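Local coordinates for phage tail sheath protein (Desulfitobacterium hafniense, PDB 3HXL) that probably assembles with copies of itself into the sheath around a myovirus-type phage tail, at residues A420-V425 with I431-R436; I347-G352 with D394-F399; N355-I360 with S381-Y386. All blocks are in the same frame, centred on the assembly; numbering follows the deposited sequence.

In the fold
Following the chain from the N terminus, helix 344-364 is the first element of the C-terminal region to enter these contacts; its first half serves contact 2 and its second half contact 3. Contact 3 closes first, where helix 373-392 returns alongside. The chain then leaves that helix and, at 394-399, comes back to the earlier turns of helix 344-364, so contact 2 encloses contact 3. Contact 1 follows in series as a beta hairpin between strands 415-422 and 431-438. Backbone bonding between 394-399 and Trp423-Val425 joins contacts 1 and 2, while Val435 packing on Phe357 joins contacts 1 and 3, tying sheet, loop and both helices together.

Contact 1: A420-V425 with I431-R436; sequences AYAWPV and IYVRVR
Tyr421 and Tyr432 meet through different first torsions. Tyr421 CG lies anti to the carbonyl carbon and beside the backbone N (chi1 -81°), which leans the ring across to the neighbouring strand. Tyr432 has CG anti to its backbone N (chi1 171°), so its ring runs along its own strand toward Arg434. Tyr421 CE1 thereby touches Tyr432 CB at 4.0 Å and lies at the edge of the Tyr432 ring, near its plane. At the edge of the Tyr421 ring sits Ile431 O. Beneath this pair the backbones form an antiparallel ladder. Ala420 and Val433 are a hydrogen-bonded pair, with Ala420 N to Val433 O and Val433 N to Ala420 O both 2.9 Å. Ala422 and Ile431 form the next such pair: Ala422 N reaches Ile431 O at 2.9 Å in a nearly straight bond (172°), and Ile431 N reaches Ala422 O at 2.7 Å. The tyrosines occupy the non-hydrogen-bonded position between them, where Tyr421 CA makes a CA-H...O contact of 3.4 Å with Ile431 O; that carbonyl thus serves two residues of strand 415-422. Ala420, Ala422, Ile431 and Val433 share the other face of the sheet; the first three are buried. Ile431 ends in an extended branch whose CD1 lies 3.6 Å from Pro424 CG, the two side chains crossing at about a right angle. Ile431 also rests on Leu350 of helix 344-364. On the tyrosine face, Tyr432 OH accepts a bond from Arg434 NH2 at 3.0 Å, in the guanidinium plane, and is hydrogen-bonded to Glu419, while Tyr421 makes a cation-pi contact with Lys430. This is a beta hairpin, its strands the last two of the three-stranded antiparallel sheet in the sheath protein's C-terminal domain, with its aliphatic face laid on a helix.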
loop_
_atom_site.group_PDB
_atom_site.type_symbol
_atom_site.label_atom_id
_atom_site.label_comp_id
_atom_site.label_asym_id
_atom_site.label_seq_id
_atom_site.Cartn_x
_atom_site.Cartn_y
_atom_site.Cartn_z
ATOM N N ALA A 420 -5.237 20.261 23.639
ATOM C CA ALA A 420 -6.543 20.371 23.007
ATOM C C ALA A 420 -7.427 19.170 23.304
ATOM O O ALA A 420 -6.955 18.126 23.755
ATOM C CB ALA A 420 -6.374 20.516 21.502
ATOM N N TYR A 421 -8.718 19.336 23.053
ATOM C CA TYR A 421 -9.674 18.256 23.227
ATOM C C TYR A 421 -10.339 18.035 21.893
ATOM O O TYR A 421 -10.866 18.968 21.289
ATOM C CB TYR A 421 -10.731 18.599 24.272
ATOM C CG TYR A 421 -10.261 18.376 25.683
ATOM C CD1 TYR A 421 -9.778 17.130 26.086
ATOM C CD2 TYR A 421 -10.292 19.410 26.618
ATOM C CE1 TYR A 421 -9.337 16.921 27.386
ATOM C CE2 TYR A 421 -9.853 19.211 27.920
ATOM C CZ TYR A 421 -9.376 17.965 28.296
ATOM O OH TYR A 421 -8.942 17.765 29.584
ATOM N N ALA A 422 -10.287 16.795 21.423
ATOM C CA ALA A 422 -10.896 16.432 20.155
ATOM C C ALA A 422 -11.918 15.350 20.444
ATOM O O ALA A 422 -11.635 14.396 21.169
ATOM C CB ALA A 422 -9.843 15.915 19.196
ATOM N N TRP A 423 -13.108 15.503 19.878
ATOM C CA TRP A 423 -14.170 14.535 20.088
ATOM C C TRP A 423 -14.522 13.854 18.768
ATOM O O TRP A 423 -15.264 14.409 17.959
ATOM C CB TRP A 423 -15.406 15.238 20.646
ATOM C CG TRP A 423 -16.163 14.429 21.637
ATOM C CD1 TRP A 423 -16.430 13.091 21.573
ATOM C CD2 TRP A 423 -16.781 14.905 22.836
ATOM N NE1 TRP A 423 -17.176 12.704 22.660
ATOM C CE2 TRP A 423 -17.405 13.797 23.453
ATOM C CE3 TRP A 423 -16.868 16.161 23.453
ATOM C CZ2 TRP A 423 -18.111 13.909 24.654
ATOM C CZ3 TRP A 423 -17.570 16.272 24.650
ATOM C CH2 TRP A 423 -18.181 15.149 25.238
ATOM N N PRO A 424 -13.981 12.648 18.525
ATOM C CA PRO A 424 -14.272 11.924 17.282
ATOM C C PRO A 424 -15.767 11.635 17.197
ATOM O O PRO A 424 -16.395 11.322 18.206
ATOM C CB PRO A 424 -13.457 10.641 17.430
ATOM C CG PRO A 424 -12.298 11.075 18.264
ATOM C CD PRO A 424 -12.963 11.936 19.315
ATOM N N VAL A 425 -16.332 11.735 16.000
ATOM C CA VAL A 425 -17.758 11.481 15.816
ATOM C C VAL A 425 -18.184 10.107 16.320
ATOM O O VAL A 425 -19.255 9.954 16.909
ATOM C CB VAL A 425 -18.157 11.602 14.339
ATOM C CG1 VAL A 425 -18.120 13.053 13.914
ATOM C CG2 VAL A 425 -17.215 10.772 13.481
ATOM N N ILE A 431 -11.072 13.215 23.538
ATOM C CA ILE A 431 -9.699 12.735 23.544
ATOM C C ILE A 431 -8.745 13.904 23.770
ATOM O O ILE A 431 -8.864 14.948 23.129
ATOM C CB ILE A 431 -9.345 12.027 22.221
ATOM C CG1 ILE A 431 -10.166 10.737 22.095
ATOM C CG2 ILE A 431 -7.849 11.710 22.177
ATOM C CD1 ILE A 431 -9.973 10.003 20.792
ATOM N N TYR A 432 -7.817 13.718 24.705
ATOM C CA TYR A 432 -6.819 14.726 25.046
ATOM C C TYR A 432 -5.663 14.654 24.054
ATOM O O TYR A 432 -5.131 13.579 23.781
ATOM C CB TYR A 432 -6.302 14.483 26.468
ATOM C CG TYR A 432 -5.114 15.331 26.863
ATOM C CD1 TYR A 432 -5.235 16.712 27.033
ATOM C CD2 TYR A 432 -3.861 14.750 27.061
ATOM C CE1 TYR A 432 -4.131 17.492 27.391
ATOM C CE2 TYR A 432 -2.754 15.517 27.415
ATOM C CZ TYR A 432 -2.894 16.885 27.580
ATOM O OH TYR A 432 -1.795 17.638 27.927
ATOM N N VAL A 433 -5.287 15.806 23.515
ATOM C CA VAL A 433 -4.202 15.892 22.544
ATOM C C VAL A 433 -3.132 16.828 23.087
ATOM O O VAL A 433 -3.403 17.998 23.365
ATOM C CB VAL A 433 -4.706 16.450 21.197
ATOM C CG1 VAL A 433 -3.561 16.530 20.197
ATOM C CG2 VAL A 433 -5.822 15.582 20.666
ATOM N N ARG A 434 -1.921 16.310 23.246
ATOM C CA ARG A 434 -0.818 17.108 23.761
ATOM C C ARG A 434 0.278 17.193 22.711
ATOM O O ARG A 434 0.786 16.169 22.248
ATOM C CB ARG A 434 -0.259 16.475 25.039
ATOM C CG ARG A 434 0.905 17.234 25.658
ATOM C CD ARG A 434 1.569 16.411 26.760
ATOM N NE ARG A 434 2.563 17.180 27.504
ATOM C CZ ARG A 434 2.270 18.200 28.304
ATOM N NH1 ARG A 434 3.239 18.846 28.943
ATOM N NH2 ARG A 434 1.009 18.573 28.472
ATOM N N VAL A 435 0.629 18.418 22.332
ATOM C CA VAL A 435 1.670 18.644 21.340
ATOM C C VAL A 435 2.863 19.344 21.970
ATOM O O VAL A 435 2.717 20.372 22.635
ATOM C CB VAL A 435 1.173 19.527 20.171
ATOM C CG1 VAL A 435 2.262 19.636 19.109
ATOM C CG2 VAL A 435 -0.096 18.951 19.578
ATOM N N ARG A 436 4.043 18.772 21.760
ATOM C CA ARG A 436 5.284 19.332 22.277
ATOM C C ARG A 436 6.163 19.720 21.089
ATOM O O ARG A 436 6.566 18.865 20.302
ATOM C CB ARG A 436 5.998 18.299 23.152
ATOM C CG ARG A 436 7.427 18.655 23.506
ATOM C CD ARG A 436 8.051 17.594 24.401
ATOM N NE ARG A 436 9.505 17.580 24.286
ATOM C CZ ARG A 436 10.161 17.243 23.179
ATOM N NH1 ARG A 436 9.488 16.892 22.089
ATOM N NH2 ARG A 436 11.487 17.255 23.158
#

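Contact 2: I347-G352 with D394-F399; sequences IRVLDG and DAIKNF
Val349 and Ile396 touch through one methyl each: Val349 CG2 lies 3.9 Å from Ile396 CG2, and the two side chains cross at about a right angle. With Val349 CG1 turned between the backbone N and the carbonyl carbon (chi1 55°), CG2 is left anti to N and meets the loop. A looser neighbour is Ala395, whose O is 4.5 Å from the same Val349 CG2 and whose CB bond also points at the helix. All three residues are buried; the contact is small, and its side-chain part is one methyl-methyl contact. The next shell sets the loop in place. Asp394, with positive phi, is the C-prime residue of the Schellman motif that ends helix 373-392: Ala395 N bonds back to Leu390 O and Asp394 N to Gln391 O. The reversal turns the chain so that Ala395 points its CB at helix 344-364 and Ile396 brings CG2 alongside. The loop runs beside Trp423-Val425, which follow strand 415-422, with probable backbone hydrogen bonds from Lys397 N to Trp423 O and from Val425 N to Ala395 O. Lys397 also makes a cation-pi contact with Trp423, and Phe399 returns to pack on helix 373-392 through Ile384 and Met387. On the other partner, Val349 is presented by a regular helical turn, in which Asp351 N bonds Ile347 O at 2.7 Å. That helix is anchored away from the loop by salt bridges from Arg348 to Asp326 and from Asp351 to Arg224, which connect it to preceding parts of the chain. The arrangement is a Schellman-capped helix C-terminus leading into a loop that packs on the preceding helix, on the way to the three-stranded sheet of the sheath C-terminal domain.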
loop_
_atom_site.group_PDB
_atom_site.type_symbol
_atom_site.label_atom_id
_atom_site.label_comp_id
_atom_site.label_asym_id
_atom_site.label_seq_id
_atom_site.Cartn_x
_atom_site.Cartn_y
_atom_site.Cartn_z
ATOM N N ILE A 347 -8.656 6.114 14.721
ATOM C CA ILE A 347 -7.231 6.127 14.417
ATOM C C ILE A 347 -6.933 7.052 13.227
ATOM O O ILE A 347 -5.930 7.767 13.229
ATOM C CB ILE A 347 -6.711 4.698 14.116
ATOM C CG1 ILE A 347 -6.849 3.825 15.365
ATOM C CG2 ILE A 347 -5.244 4.745 13.682
ATOM C CD1 ILE A 347 -6.198 4.409 16.615
ATOM N N ARG A 348 -7.795 7.042 12.211
ATOM C CA ARG A 348 -7.579 7.916 11.060
ATOM C C ARG A 348 -7.620 9.389 11.448
ATOM O O ARG A 348 -6.794 10.179 10.985
ATOM C CB ARG A 348 -8.614 7.661 9.952
ATOM C CG ARG A 348 -8.366 6.394 9.123
ATOM C CD ARG A 348 -9.326 6.296 7.915
ATOM N NE ARG A 348 -10.635 5.710 8.220
ATOM C CZ ARG A 348 -10.844 4.415 8.453
ATOM N NH1 ARG A 348 -9.826 3.559 8.429
ATOM N NH2 ARG A 348 -12.071 3.968 8.682
ATOM N N VAL A 349 -8.569 9.776 12.291
ATOM C CA VAL A 349 -8.633 11.181 12.672
ATOM C C VAL A 349 -7.441 11.583 13.540
ATOM O O VAL A 349 -6.867 12.662 13.356
ATOM C CB VAL A 349 -9.957 11.528 13.385
ATOM C CG1 VAL A 349 -10.183 10.622 14.566
ATOM C CG2 VAL A 349 -9.930 12.990 13.821
ATOM N N LEU A 350 -7.047 10.710 14.462
ATOM C CA LEU A 350 -5.914 11.001 15.329
ATOM C C LEU A 350 -4.594 10.968 14.560
ATOM O O LEU A 350 -3.720 11.812 14.787
ATOM C CB LEU A 350 -5.875 10.020 16.502
ATOM C CG LEU A 350 -7.078 10.075 17.447
ATOM C CD1 LEU A 350 -6.803 9.191 18.653
ATOM C CD2 LEU A 350 -7.327 11.516 17.906
ATOM N N ASP A 351 -4.435 10.002 13.655
ATOM C CA ASP A 351 -3.211 9.939 12.857
ATOM C C ASP A 351 -3.170 11.180 11.965
ATOM O O ASP A 351 -2.099 11.721 11.670
ATOM C CB ASP A 351 -3.169 8.668 11.994
ATOM C CG ASP A 351 -2.938 7.405 12.813
ATOM O OD1 ASP A 351 -2.765 7.507 14.048
ATOM O OD2 ASP A 351 -2.930 6.302 12.218
ATOM N N GLY A 352 -4.346 11.634 11.539
ATOM C CA GLY A 352 -4.415 12.822 10.701
ATOM C C GLY A 352 -3.941 14.042 11.467
ATOM O O GLY A 352 -3.198 14.877 10.943
ATOM N N ASP A 394 -17.305 16.738 9.530
ATOM C CA ASP A 394 -17.877 15.769 10.453
ATOM C C ASP A 394 -16.900 14.676 10.905
ATOM O O ASP A 394 -17.293 13.518 11.079
ATOM C CB ASP A 394 -19.127 15.130 9.831
ATOM C CG ASP A 394 -20.208 16.153 9.504
ATOM O OD1 ASP A 394 -20.638 16.888 10.422
ATOM O OD2 ASP A 394 -20.634 16.220 8.329
ATOM N N ALA A 395 -15.632 15.045 11.082
ATOM C CA ALA A 395 -14.608 14.106 11.553
ATOM C C ALA A 395 -14.635 14.142 13.080
ATOM O O ALA A 395 -14.423 13.127 13.746
ATOM C CB ALA A 395 -13.230 14.509 11.032
ATOM N N ILE A 396 -14.888 15.328 13.629
ATOM C CA ILE A 396 -14.990 15.502 15.073
ATOM C C ILE A 396 -16.243 16.312 15.357
ATOM O O ILE A 396 -16.859 16.855 14.442
ATOM C CB ILE A 396 -13.783 16.258 15.671
ATOM C CG1 ILE A 396 -13.721 17.680 15.105
ATOM C CG2 ILE A 396 -12.492 15.486 15.376
ATOM C CD1 ILE A 396 -12.668 18.562 15.762
ATOM N N LYS A 397 -16.613 16.403 16.626
ATOM C CA LYS A 397 -17.798 17.148 17.001
ATOM C C LYS A 397 -17.603 17.850 18.327
ATOM O O LYS A 397 -16.662 17.562 19.064
ATOM C CB LYS A 397 -18.993 16.199 17.095
ATOM C CG LYS A 397 -18.752 15.015 18.017
ATOM C CD LYS A 397 -19.864 13.991 17.892
ATOM C CE LYS A 397 -19.627 12.804 18.808
ATOM N NZ LYS A 397 -19.602 13.214 20.236
ATOM N N ASN A 398 -18.503 18.781 18.617
ATOM C CA ASN A 398 -18.467 19.531 19.860
ATOM C C ASN A 398 -17.128 20.224 20.102
ATOM O O ASN A 398 -16.656 20.291 21.237
ATOM C CB ASN A 398 -18.782 18.606 21.040
ATOM C CG ASN A 398 -20.063 17.815 20.836
ATOM O OD1 ASN A 398 -21.064 18.344 20.346
ATOM N ND2 ASN A 398 -20.042 16.543 21.225
ATOM N N PHE A 399 -16.509 20.733 19.042
ATOM C CA PHE A 399 -15.242 21.431 19.201
ATOM C C PHE A 399 -15.504 22.920 19.373
ATOM O O PHE A 399 -16.086 23.557 18.496
ATOM C CB PHE A 399 -14.330 21.237 17.992
ATOM C CG PHE A 399 -13.055 22.024 18.085
ATOM C CD1 PHE A 399 -12.050 21.635 18.965
ATOM C CD2 PHE A 399 -12.889 23.193 17.347
ATOM C CE1 PHE A 399 -10.893 22.398 19.113
ATOM C CE2 PHE A 399 -11.738 23.969 17.486
ATOM C CZ PHE A 399 -10.737 23.570 18.373
#

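Contact 3: N355-I360 with S381-Y386; sequences NDFVRI and SECINY
Tyr386 reaches across an antiparallel helical hairpin, formed by the consecutive helices 344-364 and 373-392 of the C-terminal domain, to Asp356 and Phe357. The segment axes come no nearer than 12.0 Å, so long side chains bridge the gap. From CB, which points at the opposite helix, the side chain extends with CG anti to the backbone N (chi1 175°). CG is already in contact with Phe357, at 3.9 Å from its CE1. Along one side of the ring CD2 comes closer, 3.5 Å from Phe357 CE1, and CE2 follows, so the edge of Phe357 is set against a face of Tyr386 in a T-shaped (edge-to-face) pair whose planes stand at 68°. The other side of the ring meets the aspartate: CE1 lies 3.6 Å from Asp356 CB. At the tip, Tyr386 OH donates to Asp356 OD2 over 2.6 Å, a short bond to the anti lone pair of that oxygen, which lies in the plane of the tyrosine ring at its edge. Gly352 O, one turn earlier on the same helix as Asp356, is a further polar neighbour of the hydroxyl. The carboxylate is held from its second oxygen too. Arg359 NH2 forms a salt bridge with Asp356 OD1 at 3.2 Å, approaching from above the carboxylate plane, and Gly31 N adds a weak hydrogen bond. The nearby guanidinium would be expected to stabilise the negative charge of the carboxylate that accepts the tyrosine hydrogen bond. Phe357 is also packed against Phe361 of its own helix and Val435 of strand 431-438, so its ring is one of the places where the helical hairpin meets the sheet. On one face of that ring sits Cys383 SG, 4.6 Å from the Phe357 ring centroid and 26° off the ring normal.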
loop_
_atom_site.group_PDB
_atom_site.type_symbol
_atom_site.label_atom_id
_atom_site.label_comp_id
_atom_site.label_asym_id
_atom_site.label_seq_id
_atom_site.Cartn_x
_atom_site.Cartn_y
_atom_site.Cartn_z
ATOM N N ASN A 355 0.048 13.473 11.913
ATOM C CA ASN A 355 0.750 13.691 10.656
ATOM C C ASN A 355 0.604 15.111 10.119
ATOM O O ASN A 355 1.590 15.721 9.709
ATOM C CB ASN A 355 0.277 12.680 9.612
ATOM C CG ASN A 355 0.687 11.256 9.956
ATOM O OD1 ASN A 355 0.161 10.291 9.388
ATOM N ND2 ASN A 355 1.635 11.115 10.880
ATOM N N ASP A 356 -0.615 15.641 10.114
ATOM C CA ASP A 356 -0.818 16.998 9.621
ATOM C C ASP A 356 -0.059 18.013 10.471
ATOM O O ASP A 356 0.681 18.842 9.939
ATOM C CB ASP A 356 -2.309 17.352 9.581
ATOM C CG ASP A 356 -3.082 16.510 8.573
ATOM O OD1 ASP A 356 -2.462 16.020 7.605
ATOM O OD2 ASP A 356 -4.308 16.349 8.742
ATOM N N PHE A 357 -0.235 17.952 11.788
ATOM C CA PHE A 357 0.460 18.875 12.679
ATOM C C PHE A 357 1.962 18.856 12.434
ATOM O O PHE A 357 2.580 19.905 12.245
ATOM C CB PHE A 357 0.183 18.520 14.143
ATOM C CG PHE A 357 -1.099 19.100 14.679
ATOM C CD1 PHE A 357 -2.101 19.545 13.813
ATOM C CD2 PHE A 357 -1.320 19.172 16.047
ATOM C CE1 PHE A 357 -3.298 20.051 14.309
ATOM C CE2 PHE A 357 -2.513 19.674 16.554
ATOM C CZ PHE A 357 -3.506 20.116 15.680
ATOM N N VAL A 358 2.550 17.662 12.450
ATOM C CA VAL A 358 3.981 17.519 12.223
ATOM C C VAL A 358 4.378 18.213 10.922
ATOM O O VAL A 358 5.416 18.873 10.851
ATOM C CB VAL A 358 4.399 16.030 12.144
ATOM C CG1 VAL A 358 5.852 15.920 11.693
ATOM C CG2 VAL A 358 4.233 15.369 13.506
ATOM N N ARG A 359 3.539 18.073 9.901
ATOM C CA ARG A 359 3.801 18.676 8.599
ATOM C C ARG A 359 3.643 20.199 8.624
ATOM O O ARG A 359 4.506 20.927 8.133
ATOM C CB ARG A 359 2.868 18.058 7.550
ATOM C CG ARG A 359 2.985 18.649 6.155
ATOM C CD ARG A 359 2.216 17.803 5.144
ATOM N NE ARG A 359 0.804 17.668 5.491
ATOM C CZ ARG A 359 -0.077 18.662 5.445
ATOM N NH1 ARG A 359 0.306 19.872 5.060
ATOM N NH2 ARG A 359 -1.341 18.446 5.783
ATOM N N ILE A 360 2.549 20.673 9.207
ATOM C CA ILE A 360 2.279 22.105 9.289
ATOM C C ILE A 360 3.315 22.863 10.111
ATOM O O ILE A 360 3.778 23.930 9.707
ATOM C CB ILE A 360 0.893 22.373 9.908
ATOM C CG1 ILE A 360 -0.184 21.667 9.085
ATOM C CG2 ILE A 360 0.627 23.868 9.979
ATOM C CD1 ILE A 360 -0.153 22.012 7.612
ATOM N N SER A 381 -4.026 29.829 16.658
ATOM C CA SER A 381 -5.020 30.181 15.650
ATOM C C SER A 381 -5.031 29.175 14.505
ATOM O O SER A 381 -6.093 28.786 14.018
ATOM C CB SER A 381 -4.737 31.581 15.095
ATOM O OG SER A 381 -5.602 31.883 14.011
ATOM N N GLU A 382 -3.849 28.754 14.070
ATOM C CA GLU A 382 -3.769 27.801 12.974
ATOM C C GLU A 382 -4.322 26.434 13.368
ATOM O O GLU A 382 -4.912 25.737 12.542
ATOM C CB GLU A 382 -2.325 27.674 12.483
ATOM C CG GLU A 382 -1.792 28.958 11.858
ATOM C CD GLU A 382 -2.645 29.445 10.693
ATOM O OE1 GLU A 382 -2.684 28.753 9.652
ATOM O OE2 GLU A 382 -3.278 30.516 10.823
ATOM N N CYS A 383 -4.142 26.056 14.629
ATOM C CA CYS A 383 -4.647 24.771 15.099
ATOM C C CYS A 383 -6.162 24.813 15.232
ATOM O O CYS A 383 -6.852 23.851 14.896
ATOM C CB CYS A 383 -4.000 24.409 16.435
ATOM S SG CYS A 383 -2.237 24.046 16.266
ATOM N N ILE A 384 -6.675 25.934 15.724
ATOM C CA ILE A 384 -8.111 26.095 15.873
ATOM C C ILE A 384 -8.752 25.977 14.500
ATOM O O ILE A 384 -9.739 25.263 14.324
ATOM C CB ILE A 384 -8.452 27.464 16.483
ATOM C CG1 ILE A 384 -7.964 27.512 17.931
ATOM C CG2 ILE A 384 -9.950 27.718 16.412
ATOM C CD1 ILE A 384 -8.626 26.503 18.832
ATOM N N ASN A 385 -8.186 26.672 13.520
ATOM C CA ASN A 385 -8.728 26.613 12.171
ATOM C C ASN A 385 -8.700 25.185 11.656
ATOM O O ASN A 385 -9.626 24.748 10.972
ATOM C CB ASN A 385 -7.935 27.517 11.234
ATOM C CG ASN A 385 -8.095 28.981 11.582
ATOM O OD1 ASN A 385 -9.194 29.430 11.919
ATOM N ND2 ASN A 385 -7.008 29.736 11.495
ATOM N N TYR A 386 -7.635 24.462 11.990
ATOM C CA TYR A 386 -7.499 23.075 11.564
ATOM C C TYR A 386 -8.600 22.233 12.200
ATOM O O TYR A 386 -9.267 21.451 11.523
ATOM C CB TYR A 386 -6.137 22.514 11.981
ATOM C CG TYR A 386 -5.973 21.039 11.676
ATOM C CD1 TYR A 386 -5.486 20.608 10.441
ATOM C CD2 TYR A 386 -6.345 20.072 12.611
ATOM C CE1 TYR A 386 -5.374 19.249 10.147
ATOM C CE2 TYR A 386 -6.239 18.715 12.327
ATOM C CZ TYR A 386 -5.757 18.309 11.098
ATOM O OH TYR A 386 -5.666 16.962 10.815
#